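Local coordinates for protein tripeptidase (Staphylococcus aureus subsp. aureus, PDB 3RZA) that probably acts as a metal-dependent tripeptidase of the M20 family, hydrolysing short peptides at a two-metal centre, at residues A[28-33]-A[126-131]; A[32-37]-A[106-111]; A[117-122]-A[369-374]. All coordinates share one frame; numbering follows the deposited sequence.

How the contacts relate
All three contacts lie on the same side of the chain's centre, their centres 7 to 11 Å apart. Contact 1 is fully buried; contacts 2 and 3 are partly buried and reach the surface. Helix 23-34 serves contacts 1 and 2, which share Glu32 and Leu33, while Lys131 of contact 1 extends to Ile36 O of contact 2. Contact 3 meets contact 1 through the Glu370 carboxylate, bonded to the backbone of Gly127 and Asp129, and meets contact 2 where Ile111 pairs with Tyr119. Chemistry follows position: apolar packing, one lysine bond and the zinc- and calcium-bridging Asp129 in contact 1, a carboxylate and a bridging water in contact 2, strand pairing and a cation-pi stack in contact 3.

Contact 1. Residues A[28-33]-A[126-131]; sequences NTFLEL and LGADDK. With ZN (zinc ion), chain C; CA (calcium ion), chain D.
Apolar contact between Phe30 and the start of helix 128-147 makes up much of this junction. The phenyl ring comes edge-first: Ala128 CA lies near the ring plane, 3.8 Å from Phe30 CZ, and the methyl group of Ala128 is nearly as close. Leu126 adds its CD2 branch at the same rim, 4.1 Å from Phe30 CZ, and Lys131 O also lies near the ring plane, by CD1. The ring reaches this position because CG is anti to the backbone N (chi1 177°). Leu33 packs beside it, with its CB 4.1 Å from Lys131 CB and its CD1 branch against Lys131 O. Ile118 of strand 117-119 touches both Phe30 and Leu126.

Metal binding belongs to the far side of the same helix start. Gly127 is the N-cap residue, and a cis peptide joins Asp129 to Asp130, as at the bridging aspartate of co-catalytic M20 peptidases. The Asp129 carboxylate spans the two ions: OD1 binds the zinc ion at 2.1 Å and OD2 the calcium ion at 2.1 Å. Water 1 is a second bridge, near both metals. His98 and Asp186 complete the protein ligands of zinc; Glu163 and His366 are those of calcium.

One polar interaction crosses between the segments. The extended Lys131 chain runs past the Leu33 carbonyl, and NZ donates to Leu33 O over 3.2 Å, tilted 35° from the carbonyl plane. The ammonium group also bonds to Ile36 O and Ser38 OG, so three oxygens just at and beyond the end of helix 23-34 accept from NZ, which probably compensates the charge of this buried residue.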
ATOM      1  N   ASN A  28      -6.659  -0.680  44.387  1.00 17.87           N
ATOM      2  CA  ASN A  28      -5.307  -1.254  44.476  1.00 19.88           C
ATOM      3  C   ASN A  28      -5.143  -2.522  43.634  1.00 18.00           C
ATOM      4  O   ASN A  28      -4.135  -2.667  42.957  1.00 18.66           O
ATOM      5  CB  ASN A  28      -4.904  -1.534  45.939  1.00 21.41           C
ATOM      6  CG  ASN A  28      -4.781  -0.254  46.783  1.00 25.04           C
ATOM      7  OD1 ASN A  28      -4.626   0.845  46.265  1.00 27.48           O
ATOM      8  ND2 ASN A  28      -4.846  -0.414  48.087  1.00 24.38           N
ATOM      9  N   THR A  29      -6.159  -3.388  43.633  1.00 18.10           N
ATOM     10  CA  THR A  29      -6.168  -4.599  42.787  1.00 17.50           C
ATOM     11  C   THR A  29      -6.137  -4.264  41.307  1.00 16.31           C
ATOM     12  O   THR A  29      -5.362  -4.849  40.559  1.00 17.99           O
ATOM     13  CB  THR A  29      -7.379  -5.486  43.101  1.00 16.97           C
ATOM     14  OG1 THR A  29      -7.289  -5.903  44.460  1.00 17.18           O
ATOM     15  CG2 THR A  29      -7.443  -6.728  42.180  1.00 14.76           C
ATOM     16  N   PHE A  30      -6.927  -3.275  40.904  1.00 17.25           N
ATOM     17  CA  PHE A  30      -6.920  -2.802  39.515  1.00 18.12           C
ATOM     18  C   PHE A  30      -5.538  -2.276  39.120  1.00 17.49           C
ATOM     19  O   PHE A  30      -5.034  -2.616  38.059  1.00 18.65           O
ATOM     20  CB  PHE A  30      -7.972  -1.700  39.321  1.00 18.81           C
ATOM     21  CG  PHE A  30      -7.980  -1.116  37.956  1.00 19.25           C
ATOM     22  CD1 PHE A  30      -8.366  -1.890  36.882  1.00 21.06           C
ATOM     23  CD2 PHE A  30      -7.562   0.186  37.724  1.00 24.49           C
ATOM     24  CE1 PHE A  30      -8.363  -1.408  35.625  1.00 20.00           C
ATOM     25  CE2 PHE A  30      -7.560   0.706  36.408  1.00 23.59           C
ATOM     26  CZ  PHE A  30      -7.974  -0.087  35.369  1.00 15.53           C
ATOM     27  N   LEU A  31      -4.942  -1.440  39.988  1.00 18.60           N
ATOM     28  CA  LEU A  31      -3.629  -0.845  39.708  1.00 17.47           C
ATOM     29  C   LEU A  31      -2.537  -1.926  39.615  1.00 18.97           C
ATOM     30  O   LEU A  31      -1.697  -1.890  38.712  1.00 19.12           O
ATOM     31  CB  LEU A  31      -3.269   0.242  40.748  1.00 19.28           C
ATOM     32  CG  LEU A  31      -4.168   1.506  40.771  1.00 20.15           C
ATOM     33  CD1 LEU A  31      -3.912   2.353  42.010  1.00 20.25           C
ATOM     34  CD2 LEU A  31      -4.042   2.356  39.520  1.00 19.44           C
ATOM     35  N   GLU A  32      -2.608  -2.918  40.497  1.00 21.01           N
ATOM     36  CA  GLU A  32      -1.698  -4.061  40.464  1.00 21.00           C
ATOM     37  C   GLU A  32      -1.731  -4.795  39.110  1.00 20.12           C
ATOM     38  O   GLU A  32      -0.669  -5.072  38.515  1.00 19.03           O
ATOM     39  CB  GLU A  32      -2.034  -5.044  41.601  1.00 23.47           C
ATOM     40  CG  GLU A  32      -0.960  -6.119  41.836  1.00 26.19           C
ATOM     41  CD  GLU A  32      -1.363  -7.186  42.840  1.00 33.48           C
ATOM     42  OE1 GLU A  32      -2.385  -7.009  43.567  1.00 34.12           O
ATOM     43  OE2 GLU A  32      -0.634  -8.211  42.904  1.00 33.73           O
ATOM     44  N   LEU A  33      -2.945  -5.071  38.621  1.00 19.66           N
ATOM     45  CA  LEU A  33      -3.126  -5.850  37.402  1.00 18.60           C
ATOM     46  C   LEU A  33      -2.676  -5.127  36.140  1.00 19.63           C
ATOM     47  O   LEU A  33      -2.054  -5.762  35.283  1.00 22.28           O
ATOM     48  CB  LEU A  33      -4.566  -6.329  37.241  1.00 15.20           C
ATOM     49  CG  LEU A  33      -5.102  -7.352  38.236  1.00 22.20           C
ATOM     50  CD1 LEU A  33      -6.578  -7.559  37.954  1.00 17.88           C
ATOM     51  CD2 LEU A  33      -4.350  -8.682  38.167  1.00 22.22           C
ATOM     52  N   LEU A 126      -4.180   1.867  29.120  1.00 21.49           N
ATOM     53  CA  LEU A 126      -4.340   1.570  30.561  1.00 20.80           C
ATOM     54  C   LEU A 126      -4.503   0.069  30.768  1.00 20.20           C
ATOM     55  O   LEU A 126      -3.954  -0.498  31.711  1.00 19.61           O
ATOM     56  CB  LEU A 126      -5.552   2.324  31.154  1.00 21.34           C
ATOM     57  CG  LEU A 126      -5.874   2.223  32.650  1.00 16.72           C
ATOM     58  CD1 LEU A 126      -4.646   2.512  33.521  1.00 19.38           C
ATOM     59  CD2 LEU A 126      -7.015   3.191  33.034  1.00 18.03           C
ATOM     60  N   GLY A 127      -5.263  -0.576  29.901  1.00 19.48           N
ATOM     61  CA  GLY A 127      -5.702  -1.933  30.147  1.00 19.50           C
ATOM     62  C   GLY A 127      -6.851  -2.057  31.140  1.00 20.10           C
ATOM     63  O   GLY A 127      -7.054  -3.138  31.716  1.00 17.60           O
ATOM     64  N   ALA A 128      -7.657  -0.994  31.288  1.00 19.48           N
ATOM     65  CA  ALA A 128      -8.999  -1.131  31.909  1.00 19.58           C
ATOM     66  C   ALA A 128      -9.823  -2.174  31.180  1.00 18.38           C
ATOM     67  O   ALA A 128     -10.556  -2.943  31.795  1.00 20.00           O
ATOM     68  CB  ALA A 128      -9.722   0.199  31.931  1.00 19.48           C
ATOM     69  N   ASP A 129      -9.712  -2.153  29.865  1.00 17.84           N
ATOM     70  CA  ASP A 129     -10.117  -3.243  29.024  1.00 17.30           C
ATOM     71  C   ASP A 129      -9.004  -4.346  29.033  1.00 17.09           C
ATOM     72  O   ASP A 129      -7.990  -4.206  28.313  1.00 16.88           O
ATOM     73  CB  ASP A 129     -10.365  -2.730  27.635  1.00 18.66           C
ATOM     74  CG  ASP A 129     -10.838  -3.794  26.704  1.00 19.60           C
ATOM     75  OD1 ASP A 129     -11.271  -4.872  27.128  1.00 17.76           O
ATOM     76  OD2 ASP A 129     -10.787  -3.548  25.486  1.00 23.81           O
ATOM     77  N   ASP A 130      -9.147  -5.427  29.809  1.00 17.92           N
ATOM     78  CA  ASP A 130     -10.342  -5.833  30.581  1.00 15.57           C
ATOM     79  C   ASP A 130     -10.020  -6.114  32.057  1.00 16.10           C
ATOM     80  O   ASP A 130     -10.766  -6.815  32.754  1.00 13.29           O
ATOM     81  CB  ASP A 130     -10.979  -7.047  29.902  1.00 15.34           C
ATOM     82  CG  ASP A 130     -12.415  -7.330  30.375  1.00 18.73           C
ATOM     83  OD1 ASP A 130     -13.106  -6.361  30.776  1.00 15.78           O
ATOM     84  OD2 ASP A 130     -12.822  -8.533  30.396  1.00 20.10           O
ATOM     85  N   LYS A 131      -8.966  -5.479  32.564  1.00 18.34           N
ATOM     86  CA  LYS A 131      -8.518  -5.719  33.925  1.00 17.78           C
ATOM     87  C   LYS A 131      -9.453  -5.081  34.998  1.00 17.80           C
ATOM     88  O   LYS A 131      -9.401  -5.476  36.142  1.00 14.28           O
ATOM     89  CB  LYS A 131      -7.044  -5.293  34.081  1.00 19.34           C
ATOM     90  CG  LYS A 131      -6.112  -6.134  33.169  1.00 22.46           C
ATOM     91  CD  LYS A 131      -4.703  -5.628  33.060  1.00 25.56           C
ATOM     92  CE  LYS A 131      -3.797  -6.738  32.533  1.00 25.07           C
ATOM     93  NZ  LYS A 131      -2.392  -6.304  32.197  1.00 20.90           N
TER
HETATM   94 ZN    ZN C 401     -12.178  -6.515  26.273  1.00 26.60          ZN
HETATM   95 CA    CA D 402     -10.424  -4.641  23.759  1.00 32.28          CA
HETATM   96  O   HOH W   1     -12.514  -6.033  24.270  1.00 33.92           O

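Contact 2. Residues A[32-37]-A[106-111]; sequences ELVQID and INVKPI
The flat carboxylate of Asp37 receives the backbone N-H of Asn107 on the syn side of OD1, 34° out of the carboxylate plane. This bond is 2.9 Å from Asn107 N to Asp37 OD1 and nearly straight, at 169° about the hydrogen. The other oxygen, OD2, meets the CG2 branch of Ile106 at 3.5 Å, the two side chains crossing at about a right angle. The second flat group belongs to Gln35, whose side chain crosses that of Pro110 at about a right angle; the amide carbon Gln35 CD lies 3.9 Å from Pro110 CD, the aliphatic Gln35 CG nearer at 3.6 Å. Its NE2 bonds back to Leu31 O, in the last turn of helix 23-34.

Fold context is given by the helix end: helix 23-34 stops at Val34, and the chain after it runs beside the irregular loop that leads from strand 93-98 to strand 111-112. Water 2 fills the step between them, accepting from Val108 N at 3.0 Å while lying within bonding distance of Val34 O and Asp37 OD1.

Beside the water the side chains pack. In Val34, CG1 anti to the carbonyl carbon (chi1 -60°) leaves CG2 between the backbone N and the carbonyl carbon, from where it reaches Pro110 CG at 3.7 Å. Val108 turns toward the helix end, its CB resting against the carbonyl oxygen Val34 O at 3.6 Å.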
ATOM      1  N   GLU A  32      -2.608  -2.918  40.497  1.00 21.01           N
ATOM      2  CA  GLU A  32      -1.698  -4.061  40.464  1.00 21.00           C
ATOM      3  C   GLU A  32      -1.731  -4.795  39.110  1.00 20.12           C
ATOM      4  O   GLU A  32      -0.669  -5.072  38.515  1.00 19.03           O
ATOM      5  CB  GLU A  32      -2.034  -5.044  41.601  1.00 23.47           C
ATOM      6  CG  GLU A  32      -0.960  -6.119  41.836  1.00 26.19           C
ATOM      7  CD  GLU A  32      -1.363  -7.186  42.840  1.00 33.48           C
ATOM      8  OE1 GLU A  32      -2.385  -7.009  43.567  1.00 34.12           O
ATOM      9  OE2 GLU A  32      -0.634  -8.211  42.904  1.00 33.73           O
ATOM     10  N   LEU A  33      -2.945  -5.071  38.621  1.00 19.66           N
ATOM     11  CA  LEU A  33      -3.126  -5.850  37.402  1.00 18.60           C
ATOM     12  C   LEU A  33      -2.676  -5.127  36.140  1.00 19.63           C
ATOM     13  O   LEU A  33      -2.054  -5.762  35.283  1.00 22.28           O
ATOM     14  CB  LEU A  33      -4.566  -6.329  37.241  1.00 15.20           C
ATOM     15  CG  LEU A  33      -5.102  -7.352  38.236  1.00 22.20           C
ATOM     16  CD1 LEU A  33      -6.578  -7.559  37.954  1.00 17.88           C
ATOM     17  CD2 LEU A  33      -4.350  -8.682  38.167  1.00 22.22           C
ATOM     18  N   VAL A  34      -2.975  -3.823  36.018  1.00 19.46           N
ATOM     19  CA  VAL A  34      -2.574  -3.042  34.811  1.00 18.52           C
ATOM     20  C   VAL A  34      -1.034  -2.962  34.651  1.00 19.17           C
ATOM     21  O   VAL A  34      -0.518  -3.047  33.534  1.00 19.26           O
ATOM     22  CB  VAL A  34      -3.200  -1.616  34.750  1.00 17.89           C
ATOM     23  CG1 VAL A  34      -4.751  -1.690  34.727  1.00 17.62           C
ATOM     24  CG2 VAL A  34      -2.692  -0.729  35.879  1.00 19.79           C
ATOM     25  N   GLN A  35      -0.319  -2.943  35.776  1.00 19.13           N
ATOM     26  CA  GLN A  35       1.136  -2.913  35.788  1.00 18.33           C
ATOM     27  C   GLN A  35       1.836  -4.260  35.498  1.00 18.61           C
ATOM     28  O   GLN A  35       3.054  -4.316  35.527  1.00 17.30           O
ATOM     29  CB  GLN A  35       1.618  -2.324  37.125  1.00 22.31           C
ATOM     30  CG  GLN A  35       1.205  -0.853  37.315  1.00 24.69           C
ATOM     31  CD  GLN A  35       1.600  -0.313  38.665  1.00 24.11           C
ATOM     32  OE1 GLN A  35       2.723   0.124  38.856  1.00 23.88           O
ATOM     33  NE2 GLN A  35       0.682  -0.371  39.621  1.00 18.69           N
ATOM     34  N   ILE A  36       1.079  -5.341  35.265  1.00 18.27           N
ATOM     35  CA  ILE A  36       1.641  -6.606  34.788  1.00 18.44           C
ATOM     36  C   ILE A  36       1.354  -6.668  33.295  1.00 18.22           C
ATOM     37  O   ILE A  36       0.193  -6.789  32.904  1.00 17.66           O
ATOM     38  CB  ILE A  36       0.995  -7.831  35.476  1.00 16.34           C
ATOM     39  CG1 ILE A  36       1.250  -7.830  36.989  1.00 17.42           C
ATOM     40  CG2 ILE A  36       1.560  -9.107  34.886  1.00 19.46           C
ATOM     41  CD1 ILE A  36       0.177  -8.556  37.782  1.00 15.80           C
ATOM     42  N   ASP A  37       2.409  -6.585  32.475  1.00 19.33           N
ATOM     43  CA  ASP A  37       2.291  -6.598  31.019  1.00 21.38           C
ATOM     44  C   ASP A  37       1.572  -7.886  30.604  1.00 21.25           C
ATOM     45  O   ASP A  37       1.946  -8.966  31.065  1.00 22.07           O
ATOM     46  CB  ASP A  37       3.675  -6.599  30.334  1.00 20.79           C
ATOM     47  CG  ASP A  37       4.498  -5.350  30.614  1.00 23.48           C
ATOM     48  OD1 ASP A  37       4.003  -4.399  31.231  1.00 27.58           O
ATOM     49  OD2 ASP A  37       5.681  -5.333  30.226  1.00 29.78           O
ATOM     50  N   ILE A 106       3.215  -2.299  27.339  1.00 24.08           N
ATOM     51  CA  ILE A 106       4.406  -2.664  28.074  1.00 25.01           C
ATOM     52  C   ILE A 106       4.731  -1.490  28.980  1.00 27.02           C
ATOM     53  O   ILE A 106       4.781  -0.335  28.513  1.00 24.04           O
ATOM     54  CB  ILE A 106       5.605  -3.003  27.139  1.00 25.81           C
ATOM     55  CG1 ILE A 106       5.354  -4.354  26.421  1.00 27.38           C
ATOM     56  CG2 ILE A 106       6.954  -3.057  27.955  1.00 22.70           C
ATOM     57  CD1 ILE A 106       6.029  -4.489  25.011  1.00 29.70           C
ATOM     58  N   ASN A 107       4.896  -1.777  30.282  1.00 27.76           N
ATOM     59  CA  ASN A 107       5.332  -0.795  31.270  1.00 29.66           C
ATOM     60  C   ASN A 107       4.258   0.296  31.476  1.00 26.42           C
ATOM     61  O   ASN A 107       4.535   1.496  31.381  1.00 24.91           O
ATOM     62  CB  ASN A 107       6.711  -0.229  30.852  1.00 34.33           C
ATOM     63  CG  ASN A 107       7.603   0.074  32.017  1.00 44.51           C
ATOM     64  OD1 ASN A 107       7.154   0.546  33.080  1.00 49.34           O
ATOM     65  ND2 ASN A 107       8.904  -0.188  31.833  1.00 50.61           N
ATOM     66  N   VAL A 108       3.017  -0.154  31.715  1.00 23.67           N
ATOM     67  CA  VAL A 108       1.900   0.754  31.962  1.00 21.40           C
ATOM     68  C   VAL A 108       2.135   1.445  33.314  1.00 22.50           C
ATOM     69  O   VAL A 108       2.439   0.779  34.312  1.00 19.89           O
ATOM     70  CB  VAL A 108       0.531   0.010  31.990  1.00 22.72           C
ATOM     71  CG1 VAL A 108      -0.628   0.980  32.398  1.00 18.64           C
ATOM     72  CG2 VAL A 108       0.244  -0.653  30.653  1.00 15.60           C
ATOM     73  N   LYS A 109       1.992   2.770  33.329  1.00 23.20           N
ATOM     74  CA  LYS A 109       2.218   3.591  34.512  1.00 25.03           C
ATOM     75  C   LYS A 109       0.922   4.343  34.835  1.00 25.63           C
ATOM     76  O   LYS A 109       0.752   5.480  34.398  1.00 26.06           O
ATOM     77  CB  LYS A 109       3.363   4.569  34.250  1.00 28.07           C
ATOM     78  CG  LYS A 109       4.750   3.906  34.120  1.00 30.00           C
ATOM     79  CD  LYS A 109       5.855   4.983  34.051  1.00 36.64           C
ATOM     80  CE  LYS A 109       7.144   4.487  33.365  1.00 41.14           C
ATOM     81  NZ  LYS A 109       8.194   5.576  33.287  1.00 38.06           N
ATOM     82  N   PRO A 110      -0.020   3.693  35.573  1.00 24.05           N
ATOM     83  CA  PRO A 110      -1.331   4.318  35.780  1.00 23.51           C
ATOM     84  C   PRO A 110      -1.278   5.519  36.740  1.00 23.42           C
ATOM     85  O   PRO A 110      -0.476   5.519  37.665  1.00 22.79           O
ATOM     86  CB  PRO A 110      -2.159   3.188  36.394  1.00 22.30           C
ATOM     87  CG  PRO A 110      -1.180   2.422  37.169  1.00 22.20           C
ATOM     88  CD  PRO A 110       0.089   2.432  36.328  1.00 21.78           C
ATOM     89  N   ILE A 111      -2.120   6.518  36.492  1.00 24.76           N
ATOM     90  CA  ILE A 111      -2.222   7.726  37.330  1.00 25.66           C
ATOM     91  C   ILE A 111      -3.672   7.903  37.782  1.00 24.43           C
ATOM     92  O   ILE A 111      -4.579   7.900  36.951  1.00 25.31           O
ATOM     93  CB  ILE A 111      -1.780   8.993  36.567  1.00 27.64           C
ATOM     94  CG1 ILE A 111      -0.448   8.733  35.814  1.00 34.08           C
ATOM     95  CG2 ILE A 111      -1.670  10.192  37.545  1.00 28.15           C
ATOM     96  CD1 ILE A 111       0.271   9.983  35.261  1.00 33.43           C
TER
HETATM   97  O   HOH W   2       2.234  -2.975  32.355  1.00 19.55           O

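Contact 3. Residues A[117-122]-A[369-374]; sequences YIYSDG and NERMPI
The guanidinium of Arg371 lies flat on one face of the Tyr117 ring, forming the compact outer layer of this strand pair. The planes differ by 12°, and Arg371 CZ stands 3.7 Å from the Tyr117 ring centroid, 23° off its normal, a cation-pi stack. The arginine can rise between the two tyrosines because CG occupies the position between backbone N and carbonyl carbon (chi1 66°) and the chain then runs extended to NE. Tyr119 lies alongside, pointing the same way; its CE2 touches Arg371 CD at 3.6 Å, and NH1 makes a weak bond to its hydroxyl, which also bonds to Asp115.

Beneath, the backbones are closely paired. Ile118 and Met372 form an antiparallel hydrogen-bonded pair: Ile118 N reaches Met372 O at 2.8 Å, and Met372 N returns to Ile118 O at 2.9 Å. On the face of Ile118 and Met372, a selenomethionine, Ile118 CD1 meets Met372 CB and, at the start of helix 374-393, Ile374 CG1 at 3.9 Å; this side faces helices 23-34 and 128-147. Within this chain, strand 371-373 is an outer strand of a three-strand antiparallel sheet, with 117-119 in the middle.

Beyond Tyr119 the segments stand farther apart, and water replaces direct bonding. Water 3 accepts from Ser120 N and donates to Glu370 O at 2.6 Å, while water 4 links Gly122 O with Asn369 OD1. Ser120 OG accepts from Gly122 N, an ST turn, and the hydroxyl also bonds to Thr124 O.

Glu370 OE1 and OE2 accept from Gly127 N and Asp129 N, placing this strand pair next to the metal-binding turn. With Glu363 balancing its charge through a salt bridge to NE and one face covered by Tyr117, the Arg371 guanidinium is probably held in a fixed orientation.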
ATOM      1  N   TYR A 117     -10.897   9.868  37.555  1.00 24.66           N
ATOM      2  CA  TYR A 117     -10.499   8.944  36.492  1.00 23.11           C
ATOM      3  C   TYR A 117      -9.078   8.391  36.744  1.00 22.31           C
ATOM      4  O   TYR A 117      -8.221   9.103  37.290  1.00 21.92           O
ATOM      5  CB  TYR A 117     -10.539   9.671  35.161  1.00 24.83           C
ATOM      6  CG  TYR A 117     -11.928   9.977  34.687  1.00 24.98           C
ATOM      7  CD1 TYR A 117     -12.650   9.045  33.942  1.00 22.20           C
ATOM      8  CD2 TYR A 117     -12.532  11.201  34.980  1.00 27.87           C
ATOM      9  CE1 TYR A 117     -13.939   9.328  33.494  1.00 23.94           C
ATOM     10  CE2 TYR A 117     -13.818  11.494  34.547  1.00 29.14           C
ATOM     11  CZ  TYR A 117     -14.516  10.546  33.805  1.00 25.23           C
ATOM     12  OH  TYR A 117     -15.776  10.827  33.372  1.00 28.15           O
ATOM     13  N   ILE A 118      -8.861   7.126  36.346  1.00 20.93           N
ATOM     14  CA  ILE A 118      -7.543   6.508  36.259  1.00 19.83           C
ATOM     15  C   ILE A 118      -7.111   6.590  34.798  1.00 20.03           C
ATOM     16  O   ILE A 118      -7.874   6.215  33.915  1.00 21.44           O
ATOM     17  CB  ILE A 118      -7.541   5.017  36.722  1.00 22.19           C
ATOM     18  CG1 ILE A 118      -8.199   4.847  38.111  1.00 24.74           C
ATOM     19  CG2 ILE A 118      -6.081   4.446  36.759  1.00 19.78           C
ATOM     20  CD1 ILE A 118      -9.192   3.678  38.184  1.00 25.85           C
ATOM     21  N   TYR A 119      -5.916   7.126  34.553  1.00 20.42           N
ATOM     22  CA  TYR A 119      -5.321   7.219  33.214  1.00 21.07           C
ATOM     23  C   TYR A 119      -4.029   6.425  33.168  1.00 22.57           C
ATOM     24  O   TYR A 119      -3.440   6.111  34.205  1.00 21.84           O
ATOM     25  CB  TYR A 119      -4.982   8.686  32.871  1.00 21.80           C
ATOM     26  CG  TYR A 119      -6.156   9.643  32.920  1.00 21.35           C
ATOM     27  CD1 TYR A 119      -6.527  10.260  34.113  1.00 24.07           C
ATOM     28  CD2 TYR A 119      -6.879   9.944  31.770  1.00 23.73           C
ATOM     29  CE1 TYR A 119      -7.587  11.155  34.163  1.00 25.12           C
ATOM     30  CE2 TYR A 119      -7.960  10.824  31.805  1.00 26.12           C
ATOM     31  CZ  TYR A 119      -8.313  11.422  33.003  1.00 26.46           C
ATOM     32  OH  TYR A 119      -9.368  12.290  33.034  1.00 27.83           O
ATOM     33  N   SER A 120      -3.543   6.188  31.949  1.00 25.56           N
ATOM     34  CA  SER A 120      -2.123   5.853  31.712  1.00 25.30           C
ATOM     35  C   SER A 120      -1.276   7.133  31.794  1.00 27.02           C
ATOM     36  O   SER A 120      -1.807   8.228  32.001  1.00 28.26           O
ATOM     37  CB  SER A 120      -1.961   5.186  30.333  1.00 25.53           C
ATOM     38  OG  SER A 120      -2.076   6.138  29.279  1.00 28.51           O
ATOM     39  N   ASP A 121       0.031   7.012  31.589  1.00 28.37           N
ATOM     40  CA  ASP A 121       0.868   8.218  31.391  1.00 30.40           C
ATOM     41  C   ASP A 121       0.824   8.766  29.935  1.00 30.55           C
ATOM     42  O   ASP A 121       1.557   9.673  29.629  1.00 33.58           O
ATOM     43  CB  ASP A 121       2.321   8.021  31.922  1.00 30.56           C
ATOM     44  CG  ASP A 121       3.185   7.092  31.049  1.00 31.97           C
ATOM     45  OD1 ASP A 121       2.727   6.545  30.027  1.00 30.31           O
ATOM     46  OD2 ASP A 121       4.352   6.904  31.417  1.00 39.93           O
ATOM     47  N   GLY A 122      -0.003   8.185  29.049  1.00 30.16           N
ATOM     48  CA  GLY A 122      -0.084   8.623  27.662  1.00 31.79           C
ATOM     49  C   GLY A 122       0.850   7.943  26.667  1.00 32.19           C
ATOM     50  O   GLY A 122       0.700   8.164  25.476  1.00 33.99           O
ATOM     51  N   ASN A 369      -5.057   7.220  25.342  1.00 21.65           N
ATOM     52  CA  ASN A 369      -5.947   8.029  26.215  1.00 22.04           C
ATOM     53  C   ASN A 369      -6.979   7.202  26.984  1.00 20.09           C
ATOM     54  O   ASN A 369      -7.900   7.773  27.558  1.00 17.49           O
ATOM     55  CB  ASN A 369      -6.687   9.089  25.381  1.00 22.22           C
ATOM     56  CG  ASN A 369      -5.750  10.015  24.668  1.00 25.82           C
ATOM     57  OD1 ASN A 369      -4.866  10.600  25.278  1.00 27.55           O
ATOM     58  ND2 ASN A 369      -5.924  10.140  23.368  1.00 25.96           N
ATOM     59  N   GLU A 370      -6.834   5.870  27.008  1.00 20.60           N
ATOM     60  CA  GLU A 370      -7.788   5.014  27.731  1.00 21.82           C
ATOM     61  C   GLU A 370      -7.872   5.437  29.161  1.00 20.22           C
ATOM     62  O   GLU A 370      -6.854   5.746  29.767  1.00 20.41           O
ATOM     63  CB  GLU A 370      -7.392   3.542  27.675  1.00 19.80           C
ATOM     64  CG  GLU A 370      -8.380   2.578  28.408  1.00 20.89           C
ATOM     65  CD  GLU A 370      -7.956   1.129  28.329  1.00 17.01           C
ATOM     66  OE1 GLU A 370      -6.867   0.850  27.782  1.00 16.76           O
ATOM     67  OE2 GLU A 370      -8.702   0.268  28.838  1.00 21.40           O
ATOM     68  N   ARG A 371      -9.089   5.449  29.699  1.00 20.70           N
ATOM     69  CA  ARG A 371      -9.280   5.785  31.105  1.00 21.04           C
ATOM     70  C   ARG A 371     -10.395   5.001  31.732  1.00 22.15           C
ATOM     71  O   ARG A 371     -11.279   4.495  31.025  1.00 19.97           O
ATOM     72  CB  ARG A 371      -9.533   7.289  31.270  1.00 22.29           C
ATOM     73  CG  ARG A 371     -10.845   7.784  30.649  1.00 22.64           C
ATOM     74  CD  ARG A 371     -11.004   9.293  30.769  1.00 24.88           C
ATOM     75  NE  ARG A 371     -12.392   9.673  30.451  1.00 27.54           N
ATOM     76  CZ  ARG A 371     -12.938  10.886  30.610  1.00 27.62           C
ATOM     77  NH1 ARG A 371     -12.227  11.928  31.063  1.00 30.92           N
ATOM     78  NH2 ARG A 371     -14.223  11.054  30.303  1.00 25.47           N
HETATM   79  N   MSE A 372     -10.366   4.927  33.066  1.00 22.48           N
HETATM   80  CA  MSE A 372     -11.382   4.192  33.840  1.00 22.20           C
HETATM   81  C   MSE A 372     -11.948   5.134  34.895  1.00 21.64           C
HETATM   82  O   MSE A 372     -11.180   5.616  35.738  1.00 22.79           O
HETATM   83  CB  MSE A 372     -10.760   2.965  34.506  1.00 19.90           C
HETATM   84  CG  MSE A 372     -11.749   2.037  35.183  1.00 23.46           C
HETATM   85 SE   MSE A 372     -13.049   1.265  34.007  0.75 11.93          SE
HETATM   86  CE  MSE A 372     -14.353   0.684  35.290  1.00 10.60           C
ATOM     87  N   PRO A 373     -13.281   5.388  34.872  1.00 20.92           N
ATOM     88  CA  PRO A 373     -13.846   6.123  36.004  1.00 21.99           C
ATOM     89  C   PRO A 373     -13.854   5.275  37.272  1.00 19.91           C
ATOM     90  O   PRO A 373     -14.266   4.114  37.223  1.00 20.95           O
ATOM     91  CB  PRO A 373     -15.279   6.448  35.545  1.00 21.41           C
ATOM     92  CG  PRO A 373     -15.398   5.897  34.130  1.00 21.89           C
ATOM     93  CD  PRO A 373     -14.335   4.941  33.935  1.00 21.69           C
ATOM     94  N   ILE A 374     -13.385   5.848  38.383  1.00 19.29           N
ATOM     95  CA  ILE A 374     -13.362   5.149  39.681  1.00 19.97           C
ATOM     96  C   ILE A 374     -14.800   4.802  40.111  1.00 18.05           C
ATOM     97  O   ILE A 374     -15.045   3.706  40.584  1.00 16.89           O
ATOM     98  CB  ILE A 374     -12.631   5.992  40.806  1.00 21.82           C
ATOM     99  CG1 ILE A 374     -11.133   6.160  40.512  1.00 21.90           C
ATOM    100  CG2 ILE A 374     -12.788   5.351  42.194  1.00 18.62           C
ATOM    101  CD1 ILE A 374     -10.488   7.417  41.245  1.00 22.49           C
TER
HETATM  102  O   HOH W   3      -4.789   7.279  29.368  1.00 17.45           O
HETATM  103  O   HOH W   4      -2.043   9.607  24.780  1.00 31.67           O